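Local coordinates for putative GH105 family protein (Salmonella enterica subsp. enterica serovar Paratyphi A, PDB 3QWT), which is of unknown function but, as a putative GH105 member with an alpha/alpha toroid, probably removes unsaturated uronic acid residues from the oligosaccharides left by polysaccharide lyases, at residues 63-68 / 109-114; 103-108 / 135-140; 323-328 / 371-376. All blocks are in the same frame, centred on the assembly; numbering follows the deposited sequence.

Interaction 1 of 3, residues 63-68 / 109-114; sequences AGWEWT and VNTMAP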
ATOM      1  N   ALA A  63      27.940   7.333  41.334  1.00 40.40           N
ATOM      2  CA  ALA A  63      28.616   8.262  40.439  1.00 48.37           C
ATOM      3  C   ALA A  63      29.459   7.568  39.361  1.00 56.12           C
ATOM      4  O   ALA A  63      30.199   8.228  38.629  1.00 61.92           O
ATOM      5  CB  ALA A  63      29.449   9.262  41.225  1.00 41.32           C
ATOM      6  N   GLY A  64      29.328   6.249  39.243  1.00 48.32           N
ATOM      7  CA  GLY A  64      30.096   5.503  38.259  1.00 35.62           C
ATOM      8  C   GLY A  64      29.387   5.298  36.922  1.00 37.10           C
ATOM      9  O   GLY A  64      28.210   5.610  36.768  1.00 34.68           O
ATOM     10  N   TRP A  65      30.126   4.770  35.954  1.00 32.86           N
ATOM     11  CA  TRP A  65      29.566   4.381  34.672  1.00 39.72           C
ATOM     12  C   TRP A  65      29.930   2.945  34.310  1.00 36.84           C
ATOM     13  O   TRP A  65      31.017   2.679  33.795  1.00 41.29           O
ATOM     14  CB  TRP A  65      30.060   5.326  33.576  1.00 38.57           C
ATOM     15  CG  TRP A  65      29.414   5.131  32.206  1.00 36.06           C
ATOM     16  CD1 TRP A  65      28.818   3.997  31.708  1.00 36.36           C
ATOM     17  CD2 TRP A  65      29.305   6.127  31.170  1.00 37.29           C
ATOM     18  NE1 TRP A  65      28.353   4.229  30.419  1.00 34.79           N
ATOM     19  CE2 TRP A  65      28.644   5.525  30.071  1.00 33.88           C
ATOM     20  CE3 TRP A  65      29.721   7.462  31.062  1.00 34.19           C
ATOM     21  CZ2 TRP A  65      28.388   6.217  28.887  1.00 34.13           C
ATOM     22  CZ3 TRP A  65      29.458   8.153  29.885  1.00 31.01           C
ATOM     23  CH2 TRP A  65      28.804   7.527  28.811  1.00 33.20           C
ATOM     24  N   GLU A  66      29.029   2.017  34.591  1.00 41.14           N
ATOM     25  CA  GLU A  66      29.119   0.691  33.988  1.00 51.69           C
ATOM     26  C   GLU A  66      27.775  -0.027  33.901  1.00 47.09           C
ATOM     27  O   GLU A  66      26.725   0.559  34.152  1.00 51.58           O
ATOM     28  CB  GLU A  66      30.149  -0.199  34.676  1.00 61.20           C
ATOM     29  CG  GLU A  66      30.624  -1.309  33.740  1.00 59.53           C
ATOM     30  CD  GLU A  66      31.209  -2.449  34.482  1.00 66.04           C
ATOM     31  OE1 GLU A  66      32.137  -3.091  33.955  1.00 70.08           O
ATOM     32  OE2 GLU A  66      30.740  -2.704  35.605  1.00 74.76           O
ATOM     33  N   TRP A  67      27.813  -1.300  33.535  1.00 41.68           N
ATOM     34  CA  TRP A  67      26.576  -2.030  33.270  1.00 36.88           C
ATOM     35  C   TRP A  67      25.634  -1.942  34.455  1.00 26.68           C
ATOM     36  O   TRP A  67      24.414  -1.966  34.299  1.00 29.29           O
ATOM     37  CB  TRP A  67      26.852  -3.491  32.892  1.00 29.06           C
ATOM     38  CG  TRP A  67      27.383  -4.328  34.024  1.00 34.74           C
ATOM     39  CD1 TRP A  67      28.692  -4.492  34.380  1.00 36.86           C
ATOM     40  CD2 TRP A  67      26.617  -5.110  34.946  1.00 39.92           C
ATOM     41  NE1 TRP A  67      28.789  -5.327  35.463  1.00 39.25           N
ATOM     42  CE2 TRP A  67      27.530  -5.720  35.834  1.00 35.17           C
ATOM     43  CE3 TRP A  67      25.250  -5.351  35.111  1.00 46.93           C
ATOM     44  CZ2 TRP A  67      27.121  -6.558  36.870  1.00 35.28           C
ATOM     45  CZ3 TRP A  67      24.843  -6.188  36.133  1.00 43.73           C
ATOM     46  CH2 TRP A  67      25.779  -6.780  37.007  1.00 41.97           C
ATOM     47  N   THR A  68      26.201  -1.808  35.638  1.00 25.40           N
ATOM     48  CA  THR A  68      25.403  -1.877  36.854  1.00 36.54           C
ATOM     49  C   THR A  68      24.475  -0.682  36.898  1.00 35.27           C
ATOM     50  O   THR A  68      23.280  -0.815  37.136  1.00 38.99           O
ATOM     51  CB  THR A  68      26.293  -1.914  38.122  1.00 47.73           C
ATOM     52  OG1 THR A  68      27.062  -0.703  38.206  1.00 52.08           O
ATOM     53  CG2 THR A  68      27.230  -3.122  38.070  1.00 40.38           C
ATOM     54  N   VAL A 109      30.622  -3.924  25.825  1.00 38.66           N
ATOM     55  CA  VAL A 109      29.323  -4.569  26.011  1.00 29.57           C
ATOM     56  C   VAL A 109      28.585  -3.977  27.207  1.00 31.36           C
ATOM     57  O   VAL A 109      27.371  -3.813  27.168  1.00 29.84           O
ATOM     58  CB  VAL A 109      29.444  -6.110  26.131  1.00 30.16           C
ATOM     59  CG1 VAL A 109      30.120  -6.522  27.446  1.00 34.51           C
ATOM     60  CG2 VAL A 109      28.076  -6.762  26.022  1.00 24.36           C
ATOM     61  N   ASN A 110      29.335  -3.629  28.253  1.00 32.40           N
ATOM     62  CA  ASN A 110      28.747  -3.145  29.516  1.00 32.25           C
ATOM     63  C   ASN A 110      28.431  -1.655  29.606  1.00 33.72           C
ATOM     64  O   ASN A 110      27.362  -1.263  30.082  1.00 34.86           O
ATOM     65  CB  ASN A 110      29.608  -3.552  30.703  1.00 24.11           C
ATOM     66  CG  ASN A 110      29.595  -5.064  30.931  1.00 33.37           C
ATOM     67  OD1 ASN A 110      28.596  -5.725  30.660  1.00 27.85           O
ATOM     68  ND2 ASN A 110      30.707  -5.609  31.425  1.00 28.53           N
ATOM     69  N   THR A 111      29.353  -0.818  29.161  1.00 28.79           N
ATOM     70  CA  THR A 111      29.100   0.621  29.206  1.00 23.05           C
ATOM     71  C   THR A 111      27.949   1.040  28.254  1.00 27.70           C
ATOM     72  O   THR A 111      27.472   2.179  28.290  1.00 26.81           O
ATOM     73  CB  THR A 111      30.382   1.405  28.907  1.00 24.07           C
ATOM     74  OG1 THR A 111      30.880   1.034  27.614  1.00 30.12           O
ATOM     75  CG2 THR A 111      31.459   1.120  29.987  1.00 23.78           C
HETATM   76  N   MSE A 112      27.495   0.096  27.437  1.00 33.77           N
HETATM   77  CA  MSE A 112      26.358   0.291  26.523  1.00 32.52           C
HETATM   78  C   MSE A 112      25.019   0.352  27.262  1.00 30.02           C
HETATM   79  O   MSE A 112      24.121   1.111  26.879  1.00 32.32           O
HETATM   80  CB  MSE A 112      26.336  -0.849  25.479  1.00 31.59           C
HETATM   81  CG  MSE A 112      25.128  -0.874  24.540  1.00 29.01           C
HETATM   82 SE   MSE A 112      25.202   0.510  23.118  0.71 49.43          SE
HETATM   83  CE  MSE A 112      26.835  -0.026  22.297  1.00 25.71           C
ATOM     84  N   ALA A 113      24.899  -0.444  28.325  1.00 24.77           N
ATOM     85  CA  ALA A 113      23.616  -0.644  29.027  1.00 21.39           C
ATOM     86  C   ALA A 113      22.811   0.614  29.306  1.00 26.01           C
ATOM     87  O   ALA A 113      21.602   0.627  29.086  1.00 30.67           O
ATOM     88  CB  ALA A 113      23.827  -1.435  30.319  1.00 28.47           C
ATOM     89  N   PRO A 114      23.468   1.685  29.788  1.00 22.53           N
ATOM     90  CA  PRO A 114      22.663   2.882  30.071  1.00 26.69           C
ATOM     91  C   PRO A 114      21.921   3.472  28.852  1.00 28.13           C
ATOM     92  O   PRO A 114      20.990   4.254  29.025  1.00 24.17           O
ATOM     93  CB  PRO A 114      23.695   3.880  30.614  1.00 27.88           C
ATOM     94  CG  PRO A 114      24.743   2.984  31.264  1.00 27.32           C
ATOM     95  CD  PRO A 114      24.828   1.775  30.360  1.00 23.98           C
TER
HETATM   96  O   HOH W   1      33.302  -3.704  31.908  1.00 53.33           O
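Trp-67 lays its CB and the CD1 corner of its indole alongside the side chain of Asn-110, both pointing the same way, with CB of Trp-67 3.5 Å from CB of Asn-110. Ring and amide planes are turned 45° apart. The indole gets there because its CG is tucked between the backbone N and the carbonyl carbon (chi1 69°); Tyr-364 also stacks on the ring. The backbones come close as well: CA of Trp-67 lies 3.4 Å from the carbonyl O of Asn-110 in a CA-H...O contact. That same oxygen accepts the backbone N of Ala-113 at 3.1 Å, closing a type I turn just before helix 114-125.

A residue earlier, Glu-66 runs an extended chain beside Asn-110. ND2 of Asn-110 gives a water a hydrogen bond at 3.3 Å; the same water sits next to OE1 of Glu-66, but too close for that leg of a bridge to be other than doubtful. ND2 also bonds a glycerol, probably from the crystallisation liquor, and an amide suits this place because one nitrogen can serve both.

The direct hydrogen bond between the segments comes from Trp-65. Its NE1 reaches the carbonyl O of Thr-111 at 3.1 Å with an N-H...O angle of 162°, in the carbonyl plane and on a lone pair, which fixes the rotation of the indole and satisfies a buried donor. CG of Pro-114 fits against NE1 of Trp-65 at 3.9 Å, while OG1 of Thr-111 turns to Thr-106.

Glu-66 is the N-cap residue of helix 67-83, so the contact joins two helix-start loops of the alpha/alpha toroid. The glycerol on Asn-110 may mark a pocket, consistent with the family's substrate-binding cleft, though this is not established.

Interaction 2 of 3, residues 103-108 / 135-140; sequences GATTKN and ETWAEW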
ATOM      1  N   GLY A 103      32.340  13.449  30.637  1.00 41.79           N
ATOM      2  CA  GLY A 103      32.887  12.966  29.380  1.00 41.09           C
ATOM      3  C   GLY A 103      32.632  11.485  29.166  1.00 38.13           C
ATOM      4  O   GLY A 103      32.522  10.707  30.116  1.00 34.81           O
ATOM      5  N   ALA A 104      32.539  11.085  27.909  1.00 37.57           N
ATOM      6  CA  ALA A 104      32.204   9.704  27.590  1.00 34.67           C
ATOM      7  C   ALA A 104      33.240   8.729  28.126  1.00 34.82           C
ATOM      8  O   ALA A 104      34.435   8.965  28.003  1.00 32.24           O
ATOM      9  CB  ALA A 104      32.078   9.545  26.101  1.00 32.98           C
ATOM     10  N   THR A 105      32.784   7.629  28.716  1.00 28.34           N
ATOM     11  CA  THR A 105      33.674   6.509  28.977  1.00 29.89           C
ATOM     12  C   THR A 105      33.920   5.721  27.691  1.00 35.51           C
ATOM     13  O   THR A 105      33.322   6.014  26.651  1.00 32.01           O
ATOM     14  CB  THR A 105      33.087   5.537  30.008  1.00 32.06           C
ATOM     15  OG1 THR A 105      34.072   4.548  30.325  1.00 39.62           O
ATOM     16  CG2 THR A 105      31.861   4.841  29.434  1.00 26.70           C
ATOM     17  N   THR A 106      34.782   4.707  27.770  1.00 32.83           N
ATOM     18  CA  THR A 106      35.093   3.882  26.609  1.00 24.64           C
ATOM     19  C   THR A 106      33.971   2.883  26.311  1.00 32.58           C
ATOM     20  O   THR A 106      33.211   2.530  27.199  1.00 37.20           O
ATOM     21  CB  THR A 106      36.443   3.135  26.771  1.00 37.83           C
ATOM     22  OG1 THR A 106      36.456   2.455  28.024  1.00 38.90           O
ATOM     23  CG2 THR A 106      37.621   4.129  26.724  1.00 33.66           C
ATOM     24  N   LYS A 107      33.884   2.444  25.056  1.00 31.72           N
ATOM     25  CA  LYS A 107      32.778   1.610  24.595  1.00 36.13           C
ATOM     26  C   LYS A 107      33.042   0.111  24.727  1.00 35.97           C
ATOM     27  O   LYS A 107      34.096  -0.386  24.340  1.00 35.64           O
ATOM     28  CB  LYS A 107      32.428   1.940  23.140  1.00 31.24           C
ATOM     29  CG  LYS A 107      31.952   3.383  22.915  1.00 34.68           C
ATOM     30  CD  LYS A 107      31.370   3.558  21.503  1.00 29.73           C
ATOM     31  CE  LYS A 107      31.021   5.015  21.213  1.00 30.50           C
ATOM     32  NZ  LYS A 107      32.258   5.853  21.061  1.00 35.49           N
ATOM     33  N   ASN A 108      32.058  -0.596  25.265  1.00 33.10           N
ATOM     34  CA  ASN A 108      32.111  -2.047  25.392  1.00 36.78           C
ATOM     35  C   ASN A 108      30.729  -2.600  25.724  1.00 36.72           C
ATOM     36  O   ASN A 108      29.779  -1.834  25.912  1.00 37.29           O
ATOM     37  CB  ASN A 108      33.125  -2.464  26.460  1.00 39.09           C
ATOM     38  CG  ASN A 108      32.816  -1.870  27.819  1.00 42.12           C
ATOM     39  OD1 ASN A 108      31.765  -2.145  28.411  1.00 40.45           O
ATOM     40  ND2 ASN A 108      33.738  -1.051  28.330  1.00 44.18           N
ATOM     41  N   GLU A 135      23.064   7.560  18.444  1.00 20.82           N
ATOM     42  CA  GLU A 135      23.565   7.172  17.127  1.00 31.53           C
ATOM     43  C   GLU A 135      24.985   6.642  17.215  1.00 29.42           C
ATOM     44  O   GLU A 135      25.322   5.632  16.614  1.00 31.16           O
ATOM     45  CB  GLU A 135      23.528   8.341  16.123  1.00 25.93           C
ATOM     46  CG  GLU A 135      22.145   8.819  15.791  1.00 31.87           C
ATOM     47  CD  GLU A 135      22.136   9.830  14.664  1.00 43.54           C
ATOM     48  OE1 GLU A 135      23.142  10.561  14.509  1.00 43.24           O
ATOM     49  OE2 GLU A 135      21.124   9.889  13.932  1.00 52.32           O
ATOM     50  N   THR A 136      25.833   7.346  17.946  1.00 30.21           N
ATOM     51  CA  THR A 136      27.228   6.953  17.963  1.00 30.88           C
ATOM     52  C   THR A 136      27.421   5.551  18.546  1.00 26.61           C
ATOM     53  O   THR A 136      28.109   4.719  17.944  1.00 26.15           O
ATOM     54  CB  THR A 136      28.078   7.958  18.681  1.00 33.72           C
ATOM     55  OG1 THR A 136      27.844   9.255  18.106  1.00 35.88           O
ATOM     56  CG2 THR A 136      29.538   7.580  18.525  1.00 36.25           C
ATOM     57  N   TRP A 137      26.773   5.279  19.677  1.00 22.99           N
ATOM     58  CA  TRP A 137      26.968   4.013  20.382  1.00 30.15           C
ATOM     59  C   TRP A 137      26.278   2.838  19.686  1.00 32.04           C
ATOM     60  O   TRP A 137      26.817   1.732  19.640  1.00 32.06           O
ATOM     61  CB  TRP A 137      26.509   4.126  21.844  1.00 28.11           C
ATOM     62  CG  TRP A 137      27.499   4.833  22.778  1.00 27.09           C
ATOM     63  CD1 TRP A 137      27.807   6.159  22.791  1.00 20.73           C
ATOM     64  CD2 TRP A 137      28.247   4.240  23.841  1.00 27.16           C
ATOM     65  NE1 TRP A 137      28.701   6.430  23.795  1.00 27.17           N
ATOM     66  CE2 TRP A 137      28.999   5.263  24.447  1.00 26.84           C
ATOM     67  CE3 TRP A 137      28.354   2.935  24.345  1.00 32.00           C
ATOM     68  CZ2 TRP A 137      29.850   5.031  25.515  1.00 31.30           C
ATOM     69  CZ3 TRP A 137      29.208   2.704  25.414  1.00 30.80           C
ATOM     70  CH2 TRP A 137      29.944   3.745  25.986  1.00 34.69           C
ATOM     71  N   ALA A 138      25.084   3.071  19.152  1.00 29.88           N
ATOM     72  CA  ALA A 138      24.424   2.023  18.377  1.00 32.37           C
ATOM     73  C   ALA A 138      25.243   1.732  17.121  1.00 31.50           C
ATOM     74  O   ALA A 138      25.429   0.576  16.751  1.00 33.68           O
ATOM     75  CB  ALA A 138      22.991   2.409  18.010  1.00 24.85           C
ATOM     76  N   GLU A 139      25.729   2.782  16.465  1.00 27.70           N
ATOM     77  CA  GLU A 139      26.558   2.586  15.275  1.00 29.85           C
ATOM     78  C   GLU A 139      27.804   1.779  15.628  1.00 28.62           C
ATOM     79  O   GLU A 139      28.246   0.944  14.832  1.00 26.94           O
ATOM     80  CB  GLU A 139      26.959   3.918  14.633  1.00 29.48           C
ATOM     81  CG  GLU A 139      25.953   4.459  13.627  1.00 37.04           C
ATOM     82  CD  GLU A 139      25.707   3.489  12.459  1.00 43.76           C
ATOM     83  OE1 GLU A 139      26.665   3.203  11.698  1.00 46.74           O
ATOM     84  OE2 GLU A 139      24.555   3.012  12.315  1.00 34.00           O
ATOM     85  N   TRP A 140      28.368   2.032  16.818  1.00 24.95           N
ATOM     86  CA  TRP A 140      29.524   1.273  17.290  1.00 32.57           C
ATOM     87  C   TRP A 140      29.181  -0.205  17.481  1.00 31.59           C
ATOM     88  O   TRP A 140      29.933  -1.093  17.069  1.00 28.19           O
ATOM     89  CB  TRP A 140      30.034   1.823  18.614  1.00 32.66           C
ATOM     90  CG  TRP A 140      31.002   0.890  19.310  1.00 39.49           C
ATOM     91  CD1 TRP A 140      32.346   0.820  19.119  1.00 39.13           C
ATOM     92  CD2 TRP A 140      30.688  -0.105  20.308  1.00 41.47           C
ATOM     93  NE1 TRP A 140      32.894  -0.152  19.933  1.00 40.45           N
ATOM     94  CE2 TRP A 140      31.898  -0.731  20.671  1.00 39.13           C
ATOM     95  CE3 TRP A 140      29.503  -0.516  20.932  1.00 37.72           C
ATOM     96  CZ2 TRP A 140      31.960  -1.755  21.626  1.00 41.92           C
ATOM     97  CZ3 TRP A 140      29.566  -1.534  21.873  1.00 41.94           C
ATOM     98  CH2 TRP A 140      30.789  -2.142  22.211  1.00 40.61           C
TER
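Lys-107 is held between two indoles that helix 131-143 sends out three residues apart, Trp-137 and Trp-140, and these three residues bury most of the surface. Its CG sits over one face of Trp-137, 3.5 Å from the centroid of the six-membered ring and only 5° off the normal. Further along, CE passes over the pyrrole part, 3.7 Å from NE1 of Trp-137. The chain runs nearly straight until its last torsion, where a bend (chi4 70°) keeps the ammonium above the same indole: NZ lies 4.7 Å from the five-membered ring centroid of Trp-137, a cation-pi contact.

The other flank of the lysine belongs to Trp-140. CB of Lys-107 stands 3.8 Å from the centroid of the five-membered ring, and CD comes to 3.5 Å from CG of Trp-140, the two side chains sliding past each other in opposite directions. With its CG anti to the backbone N (chi1 166°), Trp-140 carries its indole out along the loop, until CH2 reaches CA of Asn-108 at 3.4 Å. CG2 of Thr-136 closes on the far end of the lysine, 4.0 Å from CE.

A long methylene chain ending in a charge suits this slot, since the hydrocarbon meets aromatic faces while the amine extends to polar company. That company is Phe-381 of the second subunit: NZ of Lys-107 and NE1 of Trp-137 hydrogen-bond the two oxygens, O and OXT respectively, of its C-terminal carboxylate.

No hydrogen bond joins the two segments themselves, so their adhesion rests on dispersion, CH-pi and cation-pi terms. The ammonium, shared between an indole face and the neighbour's chain end, would probably favour the charge of that terminal carboxylate.

Interaction 3 of 3, residues 323-328 / 371-376; sequences KAIRGI and LCLTEY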
ATOM      1  N   LYS A 323       5.614 -16.344  45.197  1.00 51.08           N
ATOM      2  CA  LYS A 323       6.560 -16.781  46.219  1.00 52.41           C
ATOM      3  C   LYS A 323       7.831 -15.939  46.154  1.00 54.83           C
ATOM      4  O   LYS A 323       8.278 -15.409  47.167  1.00 54.16           O
ATOM      5  CB  LYS A 323       6.898 -18.260  46.071  1.00 52.24           C
ATOM      6  CG  LYS A 323       5.686 -19.153  46.139  1.00 59.39           C
ATOM      7  CD  LYS A 323       6.069 -20.619  46.201  1.00 67.34           C
ATOM      8  CE  LYS A 323       4.816 -21.491  46.214  1.00 75.08           C
ATOM      9  NZ  LYS A 323       5.145 -22.941  46.158  1.00 80.18           N
ATOM     10  N   ALA A 324       8.411 -15.809  44.962  1.00 46.90           N
ATOM     11  CA  ALA A 324       9.640 -15.035  44.824  1.00 44.75           C
ATOM     12  C   ALA A 324       9.460 -13.605  45.324  1.00 37.85           C
ATOM     13  O   ALA A 324      10.354 -13.046  45.943  1.00 39.78           O
ATOM     14  CB  ALA A 324      10.136 -15.042  43.375  1.00 49.14           C
ATOM     15  N   ILE A 325       8.309 -13.011  45.041  1.00 41.95           N
ATOM     16  CA  ILE A 325       8.053 -11.633  45.445  1.00 47.43           C
ATOM     17  C   ILE A 325       7.986 -11.503  46.972  1.00 52.32           C
ATOM     18  O   ILE A 325       8.506 -10.551  47.552  1.00 51.94           O
ATOM     19  CB  ILE A 325       6.766 -11.071  44.802  1.00 47.42           C
ATOM     20  CG1 ILE A 325       6.977 -10.779  43.299  1.00 45.45           C
ATOM     21  CG2 ILE A 325       6.333  -9.810  45.514  1.00 43.75           C
ATOM     22  CD1 ILE A 325       8.013  -9.685  43.004  1.00 39.11           C
ATOM     23  N   ARG A 326       7.343 -12.468  47.621  1.00 55.62           N
ATOM     24  CA  ARG A 326       7.295 -12.489  49.077  1.00 52.67           C
ATOM     25  C   ARG A 326       8.712 -12.612  49.628  1.00 53.60           C
ATOM     26  O   ARG A 326       9.116 -11.857  50.512  1.00 51.90           O
ATOM     27  CB  ARG A 326       6.400 -13.633  49.576  1.00 52.07           C
ATOM     28  CG  ARG A 326       4.912 -13.313  49.507  1.00 48.20           C
ATOM     29  CD  ARG A 326       4.048 -14.559  49.591  1.00 53.18           C
ATOM     30  NE  ARG A 326       2.664 -14.250  49.247  1.00 63.68           N
ATOM     31  CZ  ARG A 326       1.629 -14.412  50.066  1.00 73.64           C
ATOM     32  NH1 ARG A 326       1.807 -14.911  51.283  1.00 74.53           N
ATOM     33  NH2 ARG A 326       0.409 -14.092  49.660  1.00 79.46           N
ATOM     34  N   GLY A 327       9.469 -13.554  49.073  1.00 53.91           N
ATOM     35  CA  GLY A 327      10.875 -13.705  49.396  1.00 52.61           C
ATOM     36  C   GLY A 327      11.686 -12.428  49.227  1.00 54.23           C
ATOM     37  O   GLY A 327      12.500 -12.090  50.095  1.00 54.81           O
ATOM     38  N   ILE A 328      11.472 -11.713  48.120  1.00 49.98           N
ATOM     39  CA  ILE A 328      12.225 -10.483  47.851  1.00 45.93           C
ATOM     40  C   ILE A 328      11.950  -9.425  48.908  1.00 48.09           C
ATOM     41  O   ILE A 328      12.860  -8.734  49.369  1.00 47.95           O
ATOM     42  CB  ILE A 328      11.914  -9.874  46.457  1.00 49.38           C
ATOM     43  CG1 ILE A 328      12.453 -10.759  45.327  1.00 43.90           C
ATOM     44  CG2 ILE A 328      12.525  -8.475  46.335  1.00 43.48           C
ATOM     45  CD1 ILE A 328      13.963 -10.884  45.351  1.00 41.89           C
ATOM     46  N   LEU A 371      12.505  -3.457  39.599  1.00 38.04           N
ATOM     47  CA  LEU A 371      11.951  -4.010  38.375  1.00 35.86           C
ATOM     48  C   LEU A 371      10.805  -4.945  38.732  1.00 39.53           C
ATOM     49  O   LEU A 371       9.663  -4.729  38.315  1.00 40.14           O
ATOM     50  CB  LEU A 371      13.017  -4.774  37.579  1.00 39.33           C
ATOM     51  CG  LEU A 371      13.740  -4.109  36.409  1.00 48.51           C
ATOM     52  CD1 LEU A 371      14.658  -5.132  35.772  1.00 51.90           C
ATOM     53  CD2 LEU A 371      12.755  -3.543  35.366  1.00 42.61           C
ATOM     54  N   CYS A 372      11.110  -5.985  39.511  1.00 39.17           N
ATOM     55  CA  CYS A 372      10.112  -7.003  39.819  1.00 40.80           C
ATOM     56  C   CYS A 372       8.993  -6.418  40.665  1.00 45.65           C
ATOM     57  O   CYS A 372       7.834  -6.793  40.511  1.00 49.75           O
ATOM     58  CB  CYS A 372      10.739  -8.225  40.507  1.00 39.34           C
ATOM     59  SG  CYS A 372      11.405  -7.964  42.192  1.00 44.85           S
ATOM     60  N   LEU A 373       9.332  -5.480  41.544  1.00 42.44           N
ATOM     61  CA  LEU A 373       8.318  -4.913  42.418  1.00 42.69           C
ATOM     62  C   LEU A 373       7.383  -4.003  41.619  1.00 45.43           C
ATOM     63  O   LEU A 373       6.188  -3.903  41.927  1.00 45.38           O
ATOM     64  CB  LEU A 373       8.932  -4.197  43.635  1.00 35.61           C
ATOM     65  CG  LEU A 373       9.615  -5.081  44.682  1.00 39.17           C
ATOM     66  CD1 LEU A 373      10.278  -4.233  45.768  1.00 35.19           C
ATOM     67  CD2 LEU A 373       8.632  -6.053  45.299  1.00 36.18           C
ATOM     68  N   THR A 374       7.903  -3.374  40.570  1.00 48.19           N
ATOM     69  CA  THR A 374       7.064  -2.520  39.721  1.00 41.75           C
ATOM     70  C   THR A 374       6.092  -3.324  38.880  1.00 44.12           C
ATOM     71  O   THR A 374       4.929  -2.952  38.718  1.00 47.56           O
ATOM     72  CB  THR A 374       7.895  -1.627  38.808  1.00 44.26           C
ATOM     73  OG1 THR A 374       8.700  -0.752  39.606  1.00 51.83           O
ATOM     74  CG2 THR A 374       6.981  -0.797  37.925  1.00 40.76           C
ATOM     75  N   GLU A 375       6.569  -4.432  38.333  1.00 45.73           N
ATOM     76  CA  GLU A 375       5.692  -5.325  37.608  1.00 42.53           C
ATOM     77  C   GLU A 375       4.621  -5.868  38.571  1.00 42.26           C
ATOM     78  O   GLU A 375       3.456  -6.034  38.198  1.00 36.58           O
ATOM     79  CB  GLU A 375       6.505  -6.438  36.932  1.00 39.57           C
ATOM     80  CG  GLU A 375       5.673  -7.517  36.241  1.00 38.55           C
ATOM     81  CD  GLU A 375       4.862  -7.022  35.039  1.00 37.12           C
ATOM     82  OE1 GLU A 375       5.337  -6.145  34.309  1.00 37.37           O
ATOM     83  OE2 GLU A 375       3.747  -7.536  34.805  1.00 41.53           O
ATOM     84  N   TYR A 376       5.003  -6.108  39.822  1.00 40.60           N
ATOM     85  CA  TYR A 376       4.052  -6.634  40.798  1.00 38.89           C
ATOM     86  C   TYR A 376       2.967  -5.605  41.139  1.00 44.15           C
ATOM     87  O   TYR A 376       1.819  -5.970  41.430  1.00 36.13           O
ATOM     88  CB  TYR A 376       4.777  -7.088  42.060  1.00 43.81           C
ATOM     89  CG  TYR A 376       3.921  -7.926  42.995  1.00 47.30           C
ATOM     90  CD1 TYR A 376       3.489  -7.416  44.220  1.00 43.95           C
ATOM     91  CD2 TYR A 376       3.554  -9.226  42.657  1.00 43.61           C
ATOM     92  CE1 TYR A 376       2.721  -8.164  45.072  1.00 46.63           C
ATOM     93  CE2 TYR A 376       2.776  -9.995  43.519  1.00 47.61           C
ATOM     94  CZ  TYR A 376       2.364  -9.452  44.725  1.00 53.52           C
ATOM     95  OH  TYR A 376       1.590 -10.191  45.598  1.00 65.73           O
TER
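Ile-325 is the bump of this contact, filling a hollow on helix 363-377 walled by Cys-372, Leu-373 and Tyr-376. Each branch has its own place. CG2 stands over the middle of one face of the Tyr-376 ring, 3.8 Å from the centroid and 3° off the normal, a CH-pi contact. CG1 is 3.8 Å from CD2 of Tyr-376. Beyond it, CD1 drops to the floor of the hollow, where it is 3.9 Å from SG of Cys-372 and 3.8 Å from the carbonyl O of the same residue.

The roof is placed by the tyrosine's first torsion: CG anti to the backbone N (chi1 -167°) swings the ring out from its helix and across the isoleucine. Its hydroxyl bonds Glu-322, at the preceding turn of the opposite helix, which, with the isoleucine on one face, fixes the ring's position. Leu-373 forms a side wall, with CD2 4.3 Å from CD1 of Ile-325. Ile-328, one turn on, fits more loosely, its CG2 4.3 Å from SG of Cys-372.

The residue types match these shapes. A beta-branched side chain offers two arms: CG2 lies on the ring, while the other arm passes it and ends with CD1 at Cys-372, whose small side chain gives a low floor. No hydrogen bond crosses; the side-chain packing is apolar, and the segment axes stay 10.8 Å apart at an angle of 124°, steeply inclined rather than antiparallel.

Helix 363-377 has further neighbours: Leu-373 and Tyr-376 reach helix 23-37, Cys-372 packs on helix 294-309, and Leu-371 and Thr-374 meet helix 67-83. The contact thus joins helix 318-330 to a helix that also packs on these three.

How the interactions relate
Interactions 1 and 2 are neighbours, with centres 11 Å apart, and share the loop between helices 86-102 and 114-125: its residues 103-108 face helix 131-143, whereas the loop residues 109-114 face the start of helix 67-83. A probable hydrogen bond from OG1 of Thr-111 to O of Thr-106, 2.8 Å, ties them. Bound glycerol lies about 3 Å from the side chain of Asn-110 in interaction 1 and about 4 Å from that of Thr-105 in interaction 2, perhaps marking a pocket. Interaction 2 also borders the second subunit. Interaction 3 lies across the chain's centre, its own centre 24 Å and 33 Å from those of interactions 1 and 2, as separate helix packing within the same toroid.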